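Local coordinates for glycosyl hydrolases family 31 family protein (Aspergillus niger, PDB 6DRU) that releases alpha-xylose from the non-reducing terminal glucose of xyloglucan oligosaccharides as a glycoside hydrolase of family 31, at residues 244-247 with 248-251; 269-272 with 273-277; 529-532 with 533-536; 628-631 with 632-635. All coordinates share one frame; numbering follows the deposited sequence.

Interaction 1. Residues 244-247 with 248-251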
ATOM      1  N   ALA A 244       5.038 -45.843  -0.429  1.00 70.96           N
ATOM      2  CA  ALA A 244       5.346 -46.755  -1.523  1.00 66.61           C
ATOM      3  C   ALA A 244       4.217 -46.738  -2.551  1.00 72.94           C
ATOM      4  O   ALA A 244       3.040 -46.775  -2.181  1.00 72.00           O
ATOM      5  CB  ALA A 244       5.549 -48.175  -1.006  1.00 61.10           C
ATOM      6  N   PRO A 245       4.551 -46.685  -3.844  1.00 65.15           N
ATOM      7  CA  PRO A 245       3.506 -46.561  -4.856  1.00 65.20           C
ATOM      8  C   PRO A 245       2.765 -47.883  -5.036  1.00 67.04           C
ATOM      9  O   PRO A 245       3.318 -48.954  -4.758  1.00 71.84           O
ATOM     10  CB  PRO A 245       4.291 -46.183  -6.125  1.00 57.95           C
ATOM     11  CG  PRO A 245       5.613 -46.833  -5.923  1.00 56.41           C
ATOM     12  CD  PRO A 245       5.896 -46.732  -4.441  1.00 60.95           C
ATOM     13  N   PRO A 246       1.514 -47.830  -5.485  1.00 67.40           N
ATOM     14  CA  PRO A 246       0.820 -49.079  -5.829  1.00 64.89           C
ATOM     15  C   PRO A 246       1.470 -49.729  -7.036  1.00 70.91           C
ATOM     16  O   PRO A 246       1.940 -49.048  -7.950  1.00 73.55           O
ATOM     17  CB  PRO A 246      -0.608 -48.617  -6.135  1.00 54.53           C
ATOM     18  CG  PRO A 246      -0.458 -47.197  -6.543  1.00 59.84           C
ATOM     19  CD  PRO A 246       0.681 -46.647  -5.735  1.00 62.21           C
ATOM     20  N   ASP A 247       1.497 -51.065  -7.029  1.00 81.28           N
ATOM     21  CA  ASP A 247       2.257 -51.798  -8.038  1.00 75.23           C
ATOM     22  C   ASP A 247       1.757 -51.517  -9.449  1.00 68.43           C
ATOM     23  O   ASP A 247       2.557 -51.473 -10.391  1.00 63.22           O
ATOM     24  CB  ASP A 247       2.206 -53.299  -7.748  1.00 77.29           C
ATOM     25  CG  ASP A 247       2.987 -53.682  -6.503  1.00 90.76           C
ATOM     26  OD1 ASP A 247       3.952 -52.967  -6.159  1.00 85.16           O
ATOM     27  OD2 ASP A 247       2.637 -54.701  -5.870  1.00100.14           O
ATOM     28  N   PHE A 248       0.449 -51.307  -9.617  1.00 61.15           N
ATOM     29  CA  PHE A 248      -0.094 -51.110 -10.957  1.00 58.04           C
ATOM     30  C   PHE A 248       0.417 -49.823 -11.594  1.00 58.60           C
ATOM     31  O   PHE A 248       0.560 -49.756 -12.819  1.00 58.54           O
ATOM     32  CB  PHE A 248      -1.624 -51.115 -10.917  1.00 54.02           C
ATOM     33  CG  PHE A 248      -2.227 -49.806 -10.495  1.00 74.86           C
ATOM     34  CD1 PHE A 248      -2.351 -49.485  -9.154  1.00 82.25           C
ATOM     35  CD2 PHE A 248      -2.683 -48.902 -11.440  1.00 74.23           C
ATOM     36  CE1 PHE A 248      -2.910 -48.281  -8.765  1.00 74.08           C
ATOM     37  CE2 PHE A 248      -3.241 -47.701 -11.056  1.00 71.02           C
ATOM     38  CZ  PHE A 248      -3.354 -47.388  -9.717  1.00 73.63           C
ATOM     39  N   SER A 249       0.713 -48.802 -10.785  1.00 62.45           N
ATOM     40  CA  SER A 249       1.170 -47.524 -11.319  1.00 64.22           C
ATOM     41  C   SER A 249       2.550 -47.603 -11.962  1.00 65.79           C
ATOM     42  O   SER A 249       2.942 -46.663 -12.661  1.00 62.14           O
ATOM     43  CB  SER A 249       1.177 -46.468 -10.212  1.00 64.92           C
ATOM     44  OG  SER A 249       2.067 -46.827  -9.170  1.00 72.98           O
ATOM     45  N   LEU A 250       3.291 -48.689 -11.749  1.00 61.74           N
ATOM     46  CA  LEU A 250       4.621 -48.830 -12.329  1.00 68.04           C
ATOM     47  C   LEU A 250       4.598 -49.367 -13.754  1.00 68.98           C
ATOM     48  O   LEU A 250       5.668 -49.556 -14.345  1.00 58.77           O
ATOM     49  CB  LEU A 250       5.478 -49.742 -11.447  1.00 68.81           C
ATOM     50  CG  LEU A 250       5.635 -49.311  -9.988  1.00 63.63           C
ATOM     51  CD1 LEU A 250       6.428 -50.347  -9.205  1.00 55.70           C
ATOM     52  CD2 LEU A 250       6.299 -47.945  -9.908  1.00 64.54           C
ATOM     53  N   GLY A 251       3.423 -49.605 -14.319  1.00 62.15           N
ATOM     54  CA  GLY A 251       3.292 -50.162 -15.650  1.00 57.98           C
ATOM     55  C   GLY A 251       3.190 -49.108 -16.729  1.00 61.56           C
ATOM     56  O   GLY A 251       3.766 -48.020 -16.629  1.00 65.68           O
TER

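Interaction 2. Residues 269-272 with 273-277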
ATOM      1  N   ALA A 269      -9.971 -50.159 -24.462  1.00 66.17           N
ATOM      2  CA  ALA A 269      -9.657 -51.349 -23.677  1.00 65.91           C
ATOM      3  C   ALA A 269      -9.829 -52.616 -24.505  1.00 68.31           C
ATOM      4  O   ALA A 269      -9.070 -53.579 -24.342  1.00 73.73           O
ATOM      5  CB  ALA A 269     -10.535 -51.399 -22.427  1.00 62.18           C
ATOM      6  N   GLN A 270     -10.824 -52.637 -25.395  1.00 67.09           N
ATOM      7  CA  GLN A 270     -10.995 -53.781 -26.285  1.00 68.65           C
ATOM      8  C   GLN A 270      -9.806 -53.940 -27.223  1.00 68.58           C
ATOM      9  O   GLN A 270      -9.430 -55.068 -27.561  1.00 62.33           O
ATOM     10  CB  GLN A 270     -12.292 -53.636 -27.082  1.00 66.55           C
ATOM     11  CG  GLN A 270     -12.770 -54.925 -27.730  1.00 57.56           C
ATOM     12  CD  GLN A 270     -13.327 -55.912 -26.722  1.00 65.75           C
ATOM     13  OE1 GLN A 270     -14.366 -55.669 -26.109  1.00 84.56           O
ATOM     14  NE2 GLN A 270     -12.635 -57.031 -26.544  1.00 70.69           N
ATOM     15  N   ASN A 271      -9.202 -52.830 -27.651  1.00 67.00           N
ATOM     16  CA  ASN A 271      -8.058 -52.910 -28.553  1.00 66.52           C
ATOM     17  C   ASN A 271      -6.836 -53.485 -27.845  1.00 71.57           C
ATOM     18  O   ASN A 271      -6.143 -54.351 -28.391  1.00 76.03           O
ATOM     19  CB  ASN A 271      -7.748 -51.531 -29.130  1.00 72.51           C
ATOM     20  CG  ASN A 271      -8.216 -51.383 -30.560  1.00 75.31           C
ATOM     21  OD1 ASN A 271      -7.456 -51.624 -31.499  1.00 74.07           O
ATOM     22  ND2 ASN A 271      -9.471 -50.987 -30.736  1.00 94.49           N
ATOM     23  N   PHE A 272      -6.545 -53.004 -26.633  1.00 69.22           N
ATOM     24  CA  PHE A 272      -5.437 -53.565 -25.866  1.00 69.27           C
ATOM     25  C   PHE A 272      -5.653 -55.048 -25.597  1.00 69.98           C
ATOM     26  O   PHE A 272      -4.705 -55.841 -25.637  1.00 65.49           O
ATOM     27  CB  PHE A 272      -5.262 -52.804 -24.552  1.00 58.00           C
ATOM     28  CG  PHE A 272      -4.503 -51.518 -24.692  1.00 54.49           C
ATOM     29  CD1 PHE A 272      -3.119 -51.515 -24.707  1.00 61.33           C
ATOM     30  CD2 PHE A 272      -5.172 -50.312 -24.807  1.00 54.45           C
ATOM     31  CE1 PHE A 272      -2.415 -50.333 -24.834  1.00 57.69           C
ATOM     32  CE2 PHE A 272      -4.475 -49.127 -24.935  1.00 62.09           C
ATOM     33  CZ  PHE A 272      -3.094 -49.137 -24.948  1.00 57.27           C
ATOM     34  N   HIS A 273      -6.901 -55.440 -25.332  1.00 65.14           N
ATOM     35  CA  HIS A 273      -7.197 -56.837 -25.033  1.00 72.79           C
ATOM     36  C   HIS A 273      -7.051 -57.710 -26.273  1.00 66.96           C
ATOM     37  O   HIS A 273      -6.414 -58.768 -26.228  1.00 70.01           O
ATOM     38  CB  HIS A 273      -8.607 -56.957 -24.453  1.00 66.11           C
ATOM     39  CG  HIS A 273      -9.072 -58.370 -24.285  1.00 62.24           C
ATOM     40  ND1 HIS A 273      -9.984 -58.958 -25.134  1.00 65.75           N
ATOM     41  CD2 HIS A 273      -8.750 -59.311 -23.367  1.00 62.77           C
ATOM     42  CE1 HIS A 273     -10.204 -60.201 -24.746  1.00 68.85           C
ATOM     43  NE2 HIS A 273      -9.468 -60.440 -23.676  1.00 70.15           N
ATOM     44  N   ASP A 274      -7.638 -57.282 -27.393  1.00 70.13           N
ATOM     45  CA  ASP A 274      -7.590 -58.093 -28.606  1.00 70.55           C
ATOM     46  C   ASP A 274      -6.163 -58.227 -29.128  1.00 67.84           C
ATOM     47  O   ASP A 274      -5.775 -59.293 -29.620  1.00 67.74           O
ATOM     48  CB  ASP A 274      -8.504 -57.494 -29.675  1.00 68.87           C
ATOM     49  CG  ASP A 274      -9.973 -57.544 -29.289  1.00 70.46           C
ATOM     50  OD1 ASP A 274     -10.299 -58.151 -28.246  1.00 68.61           O
ATOM     51  OD2 ASP A 274     -10.803 -56.979 -30.035  1.00 66.05           O
ATOM     52  N   ARG A 275      -5.368 -57.163 -29.024  1.00 59.24           N
ATOM     53  CA  ARG A 275      -3.984 -57.194 -29.483  1.00 61.72           C
ATOM     54  C   ARG A 275      -3.029 -57.772 -28.449  1.00 65.61           C
ATOM     55  O   ARG A 275      -1.838 -57.913 -28.747  1.00 68.57           O
ATOM     56  CB  ARG A 275      -3.519 -55.786 -29.866  1.00 59.14           C
ATOM     57  CG  ARG A 275      -4.284 -55.152 -31.012  1.00 59.99           C
ATOM     58  CD  ARG A 275      -3.830 -53.718 -31.217  1.00 62.82           C
ATOM     59  NE  ARG A 275      -4.576 -53.041 -32.272  1.00 62.43           N
ATOM     60  CZ  ARG A 275      -4.083 -52.781 -33.479  1.00 68.41           C
ATOM     61  NH1 ARG A 275      -2.844 -53.142 -33.778  1.00 53.31           N
ATOM     62  NH2 ARG A 275      -4.827 -52.157 -34.383  1.00 77.89           N
ATOM     63  N   ASN A 276      -3.520 -58.104 -27.254  1.00 67.11           N
ATOM     64  CA  ASN A 276      -2.700 -58.681 -26.187  1.00 74.11           C
ATOM     65  C   ASN A 276      -1.532 -57.766 -25.813  1.00 74.76           C
ATOM     66  O   ASN A 276      -0.411 -58.222 -25.574  1.00 68.98           O
ATOM     67  CB  ASN A 276      -2.200 -60.076 -26.572  1.00 65.64           C
ATOM     68  CG  ASN A 276      -2.015 -60.983 -25.371  1.00 82.09           C
ATOM     69  OD1 ASN A 276      -2.780 -60.923 -24.408  1.00 85.53           O
ATOM     70  ND2 ASN A 276      -0.991 -61.828 -25.419  1.00 83.96           N
ATOM     71  N   ILE A 277      -1.795 -56.464 -25.760  1.00 72.23           N
ATOM     72  CA  ILE A 277      -0.801 -55.467 -25.366  1.00 63.51           C
ATOM     73  C   ILE A 277      -1.124 -55.016 -23.946  1.00 65.68           C
ATOM     74  O   ILE A 277      -2.253 -54.564 -23.697  1.00 67.67           O
ATOM     75  CB  ILE A 277      -0.776 -54.274 -26.330  1.00 61.00           C
ATOM     76  CG1 ILE A 277      -0.501 -54.746 -27.758  1.00 57.77           C
ATOM     77  CG2 ILE A 277       0.271 -53.261 -25.894  1.00 59.55           C
ATOM     78  CD1 ILE A 277      -0.416 -53.623 -28.767  1.00 53.49           C
TER

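Interaction 3. Residues 529-532 with 533-536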
ATOM      1  N   SER A 529       5.647 -31.187 -36.558  1.00 68.10           N
ATOM      2  CA  SER A 529       5.543 -31.327 -35.111  1.00 66.62           C
ATOM      3  C   SER A 529       4.201 -31.928 -34.711  1.00 63.45           C
ATOM      4  O   SER A 529       3.141 -31.401 -35.062  1.00 62.42           O
ATOM      5  CB  SER A 529       5.734 -29.966 -34.442  1.00 70.08           C
ATOM      6  OG  SER A 529       5.598 -30.062 -33.035  1.00 61.10           O
ATOM      7  N   GLY A 530       4.257 -33.040 -33.980  1.00 61.62           N
ATOM      8  CA  GLY A 530       3.077 -33.677 -33.440  1.00 55.74           C
ATOM      9  C   GLY A 530       2.251 -34.477 -34.421  1.00 63.62           C
ATOM     10  O   GLY A 530       1.219 -35.032 -34.022  1.00 62.99           O
ATOM     11  N   ASN A 531       2.659 -34.558 -35.686  1.00 70.49           N
ATOM     12  CA  ASN A 531       1.891 -35.273 -36.701  1.00 70.26           C
ATOM     13  C   ASN A 531       2.269 -36.749 -36.661  1.00 64.66           C
ATOM     14  O   ASN A 531       3.357 -37.132 -37.104  1.00 65.61           O
ATOM     15  CB  ASN A 531       2.130 -34.672 -38.083  1.00 60.11           C
ATOM     16  CG  ASN A 531       1.050 -35.052 -39.074  1.00 66.75           C
ATOM     17  OD1 ASN A 531       0.567 -36.185 -39.083  1.00 60.58           O
ATOM     18  ND2 ASN A 531       0.654 -34.100 -39.910  1.00 67.19           N
ATOM     19  N   ILE A 532       1.363 -37.582 -36.142  1.00 62.56           N
ATOM     20  CA  ILE A 532       1.638 -39.006 -35.985  1.00 66.20           C
ATOM     21  C   ILE A 532       1.706 -39.745 -37.311  1.00 65.40           C
ATOM     22  O   ILE A 532       2.079 -40.923 -37.335  1.00 61.61           O
ATOM     23  CB  ILE A 532       0.578 -39.665 -35.079  1.00 62.01           C
ATOM     24  CG1 ILE A 532      -0.814 -39.526 -35.698  1.00 65.89           C
ATOM     25  CG2 ILE A 532       0.596 -39.039 -33.694  1.00 63.29           C
ATOM     26  CD1 ILE A 532      -1.852 -40.419 -35.057  1.00 64.50           C
ATOM     27  N   ASP A 533       1.353 -39.088 -38.415  1.00 68.07           N
ATOM     28  CA  ASP A 533       1.417 -39.703 -39.730  1.00 61.86           C
ATOM     29  C   ASP A 533       2.674 -39.331 -40.500  1.00 63.66           C
ATOM     30  O   ASP A 533       2.905 -39.883 -41.581  1.00 81.13           O
ATOM     31  CB  ASP A 533       0.181 -39.325 -40.557  1.00 68.95           C
ATOM     32  CG  ASP A 533      -1.099 -39.915 -39.996  1.00 85.17           C
ATOM     33  OD1 ASP A 533      -1.065 -41.069 -39.515  1.00 88.10           O
ATOM     34  OD2 ASP A 533      -2.143 -39.231 -40.044  1.00 86.23           O
ATOM     35  N   THR A 534       3.487 -38.414 -39.980  1.00 65.86           N
ATOM     36  CA  THR A 534       4.722 -38.106 -40.689  1.00 67.49           C
ATOM     37  C   THR A 534       5.875 -38.931 -40.128  1.00 68.61           C
ATOM     38  O   THR A 534       5.925 -39.190 -38.920  1.00 54.91           O
ATOM     39  CB  THR A 534       5.062 -36.623 -40.576  1.00 65.96           C
ATOM     40  OG1 THR A 534       5.358 -36.300 -39.211  1.00 63.43           O
ATOM     41  CG2 THR A 534       3.899 -35.770 -41.063  1.00 61.75           C
ATOM     42  N   PRO A 535       6.804 -39.359 -40.986  1.00 72.77           N
ATOM     43  CA  PRO A 535       7.977 -40.091 -40.483  1.00 63.30           C
ATOM     44  C   PRO A 535       8.849 -39.258 -39.565  1.00 62.65           C
ATOM     45  O   PRO A 535       9.534 -39.819 -38.699  1.00 69.82           O
ATOM     46  CB  PRO A 535       8.724 -40.484 -41.766  1.00 57.71           C
ATOM     47  CG  PRO A 535       7.708 -40.375 -42.860  1.00 70.06           C
ATOM     48  CD  PRO A 535       6.800 -39.261 -42.454  1.00 69.93           C
ATOM     49  N   GLU A 536       8.841 -37.933 -39.726  1.00 64.65           N
ATOM     50  CA  GLU A 536       9.683 -37.076 -38.898  1.00 65.38           C
ATOM     51  C   GLU A 536       9.281 -37.167 -37.432  1.00 73.80           C
ATOM     52  O   GLU A 536      10.128 -37.371 -36.555  1.00 68.66           O
ATOM     53  CB  GLU A 536       9.600 -35.628 -39.384  1.00 60.28           C
ATOM     54  CG  GLU A 536      10.266 -35.354 -40.725  1.00 66.20           C
ATOM     55  CD  GLU A 536       9.383 -35.711 -41.910  1.00 79.76           C
ATOM     56  OE1 GLU A 536       8.319 -36.331 -41.704  1.00 77.34           O
ATOM     57  OE2 GLU A 536       9.750 -35.356 -43.051  1.00 89.26           O
TER

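Interaction 4. Residues 628-631 with 632-635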
ATOM      1  N   ILE A 628      33.757 -34.847 -13.396  1.00 75.89           N
ATOM      2  CA  ILE A 628      32.320 -34.613 -13.320  1.00 73.81           C
ATOM      3  C   ILE A 628      32.028 -33.291 -12.630  1.00 74.74           C
ATOM      4  O   ILE A 628      31.052 -32.610 -12.967  1.00 71.44           O
ATOM      5  CB  ILE A 628      31.624 -35.800 -12.627  1.00 64.34           C
ATOM      6  CG1 ILE A 628      31.426 -36.943 -13.625  1.00 61.94           C
ATOM      7  CG2 ILE A 628      30.302 -35.385 -11.984  1.00 63.94           C
ATOM      8  CD1 ILE A 628      30.441 -37.996 -13.176  1.00 67.64           C
ATOM      9  N   SER A 629      32.870 -32.892 -11.673  1.00 78.42           N
ATOM     10  CA  SER A 629      32.661 -31.621 -10.986  1.00 65.74           C
ATOM     11  C   SER A 629      32.573 -30.460 -11.970  1.00 60.71           C
ATOM     12  O   SER A 629      31.740 -29.562 -11.806  1.00 70.38           O
ATOM     13  CB  SER A 629      33.781 -31.377  -9.977  1.00 82.27           C
ATOM     14  OG  SER A 629      33.637 -30.109  -9.358  1.00 71.57           O
ATOM     15  N   GLN A 630      33.420 -30.459 -13.004  1.00 72.13           N
ATOM     16  CA  GLN A 630      33.383 -29.354 -13.955  1.00 81.30           C
ATOM     17  C   GLN A 630      32.277 -29.550 -14.985  1.00 76.11           C
ATOM     18  O   GLN A 630      31.691 -28.567 -15.455  1.00 85.56           O
ATOM     19  CB  GLN A 630      34.747 -29.191 -14.635  1.00 70.06           C
ATOM     20  CG  GLN A 630      34.846 -28.036 -15.643  1.00 80.19           C
ATOM     21  CD  GLN A 630      34.461 -28.396 -17.078  1.00100.71           C
ATOM     22  OE1 GLN A 630      33.886 -29.452 -17.350  1.00106.04           O
ATOM     23  NE2 GLN A 630      34.768 -27.494 -18.004  1.00 97.72           N
ATOM     24  N   LEU A 631      31.981 -30.800 -15.351  1.00 72.24           N
ATOM     25  CA  LEU A 631      30.908 -31.062 -16.303  1.00 72.67           C
ATOM     26  C   LEU A 631      29.547 -30.641 -15.768  1.00 68.82           C
ATOM     27  O   LEU A 631      28.640 -30.366 -16.561  1.00 75.08           O
ATOM     28  CB  LEU A 631      30.876 -32.546 -16.672  1.00 77.02           C
ATOM     29  CG  LEU A 631      32.034 -33.077 -17.517  1.00 65.50           C
ATOM     30  CD1 LEU A 631      32.063 -34.600 -17.487  1.00 51.59           C
ATOM     31  CD2 LEU A 631      31.921 -32.568 -18.944  1.00 51.55           C
ATOM     32  N   VAL A 632      29.382 -30.580 -14.446  1.00 71.68           N
ATOM     33  CA  VAL A 632      28.124 -30.104 -13.885  1.00 70.98           C
ATOM     34  C   VAL A 632      28.102 -28.582 -13.817  1.00 68.71           C
ATOM     35  O   VAL A 632      27.074 -27.955 -14.100  1.00 71.05           O
ATOM     36  CB  VAL A 632      27.890 -30.738 -12.502  1.00 66.00           C
ATOM     37  CG1 VAL A 632      26.631 -30.180 -11.872  1.00 63.71           C
ATOM     38  CG2 VAL A 632      27.792 -32.248 -12.627  1.00 49.57           C
ATOM     39  N   SER A 633      29.228 -27.961 -13.457  1.00 64.55           N
ATOM     40  CA  SER A 633      29.263 -26.504 -13.352  1.00 73.85           C
ATOM     41  C   SER A 633      29.006 -25.848 -14.701  1.00 71.52           C
ATOM     42  O   SER A 633      28.332 -24.814 -14.781  1.00 66.95           O
ATOM     43  CB  SER A 633      30.603 -26.041 -12.782  1.00 63.58           C
ATOM     44  OG  SER A 633      31.566 -25.892 -13.809  1.00 93.82           O
ATOM     45  N   SER A 634      29.528 -26.438 -15.775  1.00 75.41           N
ATOM     46  CA  SER A 634      29.343 -25.905 -17.118  1.00 70.11           C
ATOM     47  C   SER A 634      28.040 -26.359 -17.756  1.00 69.48           C
ATOM     48  O   SER A 634      27.751 -25.954 -18.889  1.00 65.23           O
ATOM     49  CB  SER A 634      30.518 -26.312 -18.010  1.00 76.04           C
ATOM     50  OG  SER A 634      30.628 -27.723 -18.088  1.00 77.18           O
ATOM     51  N   ASN A 635      27.252 -27.175 -17.058  1.00 66.43           N
ATOM     52  CA  ASN A 635      26.001 -27.720 -17.581  1.00 65.91           C
ATOM     53  C   ASN A 635      26.229 -28.420 -18.919  1.00 68.63           C
ATOM     54  O   ASN A 635      25.532 -28.180 -19.908  1.00 75.25           O
ATOM     55  CB  ASN A 635      24.937 -26.627 -17.693  1.00 70.99           C
ATOM     56  CG  ASN A 635      24.532 -26.068 -16.339  1.00 72.74           C
ATOM     57  OD1 ASN A 635      23.879 -26.744 -15.541  1.00 59.60           O
ATOM     58  ND2 ASN A 635      24.931 -24.830 -16.070  1.00 68.61           N
TER

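Interaction 1. Residues 244-247 with 248-251
Leu250 reaches back under the turn towards Pro245. Its CB lies 3.6 Å from Asp247 O, and its CG stays close to the same oxygen, 3.8 Å from Asp247 O. At the tip, CD2 meets the ring of Pro245, with Leu250 CD2 and Pro245 CG 4.2 Å apart. This is a loose apolar contact, and the two side chains cross obliquely. Phe603 of helix 596-609 touches both of them.

The backbone here is a short 3-10 turn in the loop between helix 228-239 and strand 252-254, one of the parallel strands of the family 31 TIM barrel. Two of its i to i+3 bonds link the segments. Ser249 N donates to Pro246 O at 3.1 Å, and Leu250 N donates to Asp247 O at 3.2 Å. The second is the straighter, with an N-H...O angle of 160°.

Ser249 adds a side-chain bond. Its OG sits between its own backbone N and carbonyl carbon (chi1 62°), which turns the hydroxyl back over the turn. Ser249 OG donates to Pro246 O, 2.5 Å away and in the carbonyl plane. The backbone donor to this oxygen stands well above that plane, so the two donors come from different directions. On the Pro246 ring, CG packs against Phe248 CE1 at 3.5 Å, an oblique approach to the aromatic ring.

Interaction 2. Residues 269-272 with 273-277
A Schellman motif ends helix 262-274, the helix of the beta-alpha-beta unit that joins barrel strands 252-254 and 281-284. Asn276 takes a positive phi (58°), and the chain then folds back on the last turn. Ile277 N donates to Phe272 O at 3.0 Å, and Asn276 N donates to His273 O at 3.1 Å.

Two side-chain pairs run along the outside of this turn. The bend at chi2 (72°) swings the Gln270 amide across to the Asp274 carboxylate. Gln270 NE2 donates to Asp274 OD1 at 3.1 Å, on the syn side of the carboxylate and somewhat out of its plane. His273 ND1 donates to the same Asp274 OD1 at 3.2 Å, so this one oxygen holds both neighbours. The second pair is Asn271 with Arg275. Their amide and guanidinium lie nearly coplanar, and Arg275 NE makes a weak bond to Asn271 OD1 at 3.3 Å. Arg275 also makes a cation-pi contact with Trp575.

The buried Phe272 ring makes an edge-to-face pair with Trp575. It also has an apolar contact with the returning chain, Phe272 CD1 to Ile277 CB at 4.0 Å. Ile277 O lies at the ring edge, 3.3 Å from Phe272 CD1.

Interaction 3. Residues 529-532 with 533-536
Asn531 turns its CG away from its own backbone N (chi1 -161°), and this carries the amide under the turn to Asp533 and Thr534. Thr534 places OG1 between its backbone N and carbonyl carbon (chi1 66°), facing Asn531 O. The two side chains cross at about a right angle, and the methyl Thr534 CG2 packs on the amide carbon Asn531 CG at 3.5 Å.

Residues 531-534 form a type I beta turn. Its closing bond runs from Thr534 N to Asn531 O, 3.2 Å long and nearly straight at 163°. Thr534 OG1 donates to the same Asn531 O at 3.0 Å, tilted a little from the carbonyl plane, while the backbone N lies far above it. An Asx turn is built in as well: Asp533 N donates to Asn531 OD1 at 3.1 Å. Asp533 directs its carboxylate elsewhere, and OD2 accepts from the backbone N of Tyr563 and of Phe564. These bonds tie the turn to the loop beside the disulfide Cys562-Cys570.

Thr534 is the N-cap of helix 535-548, and a bound glucose unit touches it. Its hydroxyl donates to Asn531 O and accepts a weak bond from Tyr537 N in the first helical turn. One OG1 therefore couples the beta turn to the helix start, and the buried Asn531 has both its backbone and its side-chain oxygen satisfied within the turn.

Interaction 4. Residues 628-631 with 632-635
Val632 lies over the flank of Ile628 one helical turn earlier. The two CG2 methyls meet, with Ile628 CG2 4.1 Å from Val632 CG2, and Val632 CG2 also rests 3.3 Å from Ile628 O. These buried side chains sit on helix 628-633, a short helix of the family 31 C-terminal domain that ends in a Schellman motif. Asn635 leaves the helix with a positive phi (54°), and its N bonds back to Val632 O.

The exposed side of the last turn is polar. Gln630 O gathers three donors there. Ser634 N gives the backbone bond, at 3.1 Å and 161°. Ser634 OG adds a second bond to Gln630 O at 3.0 Å, because its hydroxyl is turned back over the helix (chi1 59°). Ser633 OG supplies the third, also to Gln630 O, at 3.1 Å. Two serine hydroxyls thus fold onto one main-chain oxygen at the C-terminal end of the helix.

Two residues from an earlier part of the chain bond to the helix carbonyls: Gln148 NE2 to Ser629 O and Asn161 ND2 to Ser633 O. In return, Asn635 OD1 accepts from the backbone N of Asn161.

Interactions 1, 2 and 3 lie in the TIM-barrel range, and interaction 4 in the C-terminal domain; none of the four touch. Interaction 3 is buried, while the others are only partly so. Interactions 1 and 2 both relate to strand 252-254: 244-251 leads into it, and Phe272 of interaction 2 packs on it. Their centres are 21 Å apart. Interactions 2 and 4 both finish helices with Schellman motifs, but a carboxylate collects the side-chain donors in the first and a main-chain oxygen in the second. Interaction 3 instead starts a helix. In interactions 1, 3 and 4 alike, a serine or threonine hydroxyl donates to a carbonyl oxygen that already accepts a backbone N-H.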